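Local coordinates for La-related protein 7 homolog (Schizosaccharomyces pombe, PDB 6TZN) that binds telomerase RNA specifically and promotes its assembly with the catalytic subunit into the telomerase holoenzyme, at residues 61-64 and 68-71. Numbering follows the deposited sequence.
Sequences IRWK and HAET. With NO3 (nitrate ion), chain B.
The indole of W63 lies between helix 66-78 on one face and its own strand on the other. A69 CA sits over the pyrrole ring in a CH-pi contact, 3.9 Å from the centroid, and H68 O lies above the same face; the opposite face takes I61 CG2, offset toward the rim. A69 CB packs on W63 CD1 at 3.6 Å, while H68 CB meets W63 CE3. CB of W63 points toward the helix, and CG, anti to the carbonyl carbon (chi1 -68°), sets the indole face against A69; NE1 is hydrogen-bonded to T14 OG1 on strand 13-17. In this xRRM, the C-terminal domain of Pof8, the contact packs the second helix of the RRM core against strand 58-63, which leads into it. The imidazole of H68 approaches K64 CB obliquely, its ND1 hydrogen-bonded to T65 OG1. R62 turns its CB away from the helix, but the chain bends at chi2 (-80°), and NH1 donates to W63 O at 2.9 Å, near the guanidinium plane (N-H...O 159°). At the guanidinium edge, NE and NH2 bond O1 and O3 of a nitrate, probably from the crystallisation liquor. A leucine here would probably leave W63 O and the nitrate without these N-H donors.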
ATOM      1  N   ILE A  61       3.732   1.727  -3.597  1.00 16.09           N
ATOM      2  CA  ILE A  61       4.522   0.593  -3.138  1.00 16.21           C
ATOM      3  C   ILE A  61       5.088  -0.135  -4.351  1.00 15.79           C
ATOM      4  O   ILE A  61       4.339  -0.515  -5.262  1.00 16.50           O
ATOM      5  CB  ILE A  61       3.673  -0.374  -2.290  1.00 17.12           C
ATOM      6  CG1 ILE A  61       2.773   0.381  -1.298  1.00 19.37           C
ATOM      7  CG2 ILE A  61       4.582  -1.384  -1.587  1.00 19.33           C
ATOM      8  CD1 ILE A  61       3.523   1.286  -0.329  1.00 19.80           C
ATOM      9  N   ARG A  62       6.405  -0.337  -4.364  1.00 15.52           N
ATOM     10  CA  ARG A  62       7.063  -1.196  -5.345  1.00 16.25           C
ATOM     11  C   ARG A  62       7.270  -2.549  -4.674  1.00 16.50           C
ATOM     12  O   ARG A  62       8.133  -2.694  -3.799  1.00 17.13           O
ATOM     13  CB  ARG A  62       8.391  -0.584  -5.803  1.00 18.11           C
ATOM     14  CG  ARG A  62       9.055  -1.269  -7.011  1.00 17.41           C
ATOM     15  CD  ARG A  62       9.805  -2.542  -6.625  1.00 17.87           C
ATOM     16  NE  ARG A  62      10.940  -2.794  -7.502  1.00 17.08           N
ATOM     17  CZ  ARG A  62      11.388  -3.994  -7.861  1.00 17.82           C
ATOM     18  NH1 ARG A  62      10.771  -5.103  -7.465  1.00 19.09           N
ATOM     19  NH2 ARG A  62      12.462  -4.077  -8.636  1.00 18.37           N
ATOM     20  N   TRP A  63       6.480  -3.537  -5.087  1.00 16.49           N
ATOM     21  CA  TRP A  63       6.552  -4.866  -4.506  1.00 16.56           C
ATOM     22  C   TRP A  63       7.673  -5.664  -5.156  1.00 16.04           C
ATOM     23  O   TRP A  63       8.129  -5.357  -6.261  1.00 17.24           O
ATOM     24  CB  TRP A  63       5.214  -5.582  -4.686  1.00 17.46           C
ATOM     25  CG  TRP A  63       4.149  -4.947  -3.856  1.00 16.12           C
ATOM     26  CD1 TRP A  63       3.262  -3.975  -4.247  1.00 17.17           C
ATOM     27  CD2 TRP A  63       3.874  -5.213  -2.478  1.00 16.68           C
ATOM     28  NE1 TRP A  63       2.441  -3.637  -3.195  1.00 17.70           N
ATOM     29  CE2 TRP A  63       2.804  -4.372  -2.093  1.00 16.97           C
ATOM     30  CE3 TRP A  63       4.430  -6.078  -1.529  1.00 19.17           C
ATOM     31  CZ2 TRP A  63       2.275  -4.381  -0.803  1.00 17.08           C
ATOM     32  CZ3 TRP A  63       3.907  -6.087  -0.249  1.00 21.45           C
ATOM     33  CH2 TRP A  63       2.839  -5.241   0.104  1.00 19.38           C
ATOM     34  N   LYS A  64       8.121  -6.707  -4.455  1.00 18.01           N
ATOM     35  CA  LYS A  64       9.199  -7.528  -4.996  1.00 18.68           C
ATOM     36  C   LYS A  64       8.780  -8.215  -6.292  1.00 19.21           C
ATOM     37  O   LYS A  64       9.572  -8.290  -7.241  1.00 21.54           O
ATOM     38  CB  LYS A  64       9.686  -8.545  -3.962  1.00 21.06           C
ATOM     39  CG  LYS A  64      10.968  -9.256  -4.368  1.00 24.51           C
ATOM     40  CD  LYS A  64      11.411 -10.258  -3.316  1.00 27.44           C
ATOM     41  CE  LYS A  64      12.725 -10.914  -3.707  1.00 33.88           C
ATOM     42  NZ  LYS A  64      13.191 -11.883  -2.680  1.00 39.50           N
ATOM     43  N   HIS A  68       3.124 -10.460  -5.174  1.00 20.59           N
ATOM     44  CA  HIS A  68       2.992  -9.652  -3.962  1.00 18.87           C
ATOM     45  C   HIS A  68       2.022  -8.497  -4.179  1.00 17.55           C
ATOM     46  O   HIS A  68       1.166  -8.220  -3.330  1.00 18.42           O
ATOM     47  CB  HIS A  68       4.353  -9.097  -3.542  1.00 19.70           C
ATOM     48  CG  HIS A  68       5.296 -10.120  -2.989  1.00 23.86           C
ATOM     49  ND1 HIS A  68       6.288 -10.705  -3.745  1.00 27.42           N
ATOM     50  CD2 HIS A  68       5.417 -10.638  -1.744  1.00 26.39           C
ATOM     51  CE1 HIS A  68       6.968 -11.553  -2.995  1.00 26.79           C
ATOM     52  NE2 HIS A  68       6.463 -11.528  -1.775  1.00 27.71           N
ATOM     53  N   ALA A  69       2.151  -7.803  -5.315  1.00 17.57           N
ATOM     54  CA  ALA A  69       1.264  -6.677  -5.593  1.00 17.60           C
ATOM     55  C   ALA A  69      -0.186  -7.131  -5.685  1.00 17.87           C
ATOM     56  O   ALA A  69      -1.087  -6.469  -5.156  1.00 18.01           O
ATOM     57  CB  ALA A  69       1.689  -5.957  -6.874  1.00 17.23           C
ATOM     58  N   GLU A  70      -0.432  -8.266  -6.347  1.00 19.60           N
ATOM     59  CA  GLU A  70      -1.793  -8.786  -6.445  1.00 21.27           C
ATOM     60  C   GLU A  70      -2.346  -9.154  -5.074  1.00 19.95           C
ATOM     61  O   GLU A  70      -3.526  -8.915  -4.785  1.00 20.48           O
ATOM     62  CB  GLU A  70      -1.803 -10.012  -7.358  1.00 25.45           C
ATOM     63  CG  GLU A  70      -3.195 -10.512  -7.716  1.00 33.59           C
ATOM     64  CD  GLU A  70      -3.161 -11.697  -8.659  1.00 48.91           C
ATOM     65  OE1 GLU A  70      -2.332 -12.607  -8.443  1.00 52.22           O
ATOM     66  OE2 GLU A  70      -3.962 -11.718  -9.617  1.00 57.52           O
ATOM     67  N   THR A  71      -1.509  -9.749  -4.219  1.00 19.11           N
ATOM     68  CA  THR A  71      -1.950 -10.094  -2.873  1.00 19.69           C
ATOM     69  C   THR A  71      -2.349  -8.842  -2.100  1.00 18.86           C
ATOM     70  O   THR A  71      -3.346  -8.836  -1.368  1.00 19.29           O
ATOM     71  CB  THR A  71      -0.833 -10.849  -2.149  1.00 21.72           C
ATOM     72  OG1 THR A  71      -0.522 -12.056  -2.857  1.00 25.08           O
ATOM     73  CG2 THR A  71      -1.229 -11.176  -0.716  1.00 23.73           C
TER
HETATM   74  N   NO3 B 501      13.582  -0.487  -8.169  1.00 16.72           N
HETATM   75  O1  NO3 B 501      12.400  -0.308  -7.786  1.00 17.88           O
HETATM   76  O2  NO3 B 501      14.471   0.344  -7.859  1.00 18.75           O
HETATM   77  O3  NO3 B 501      13.896  -1.484  -8.877  1.00 18.05           O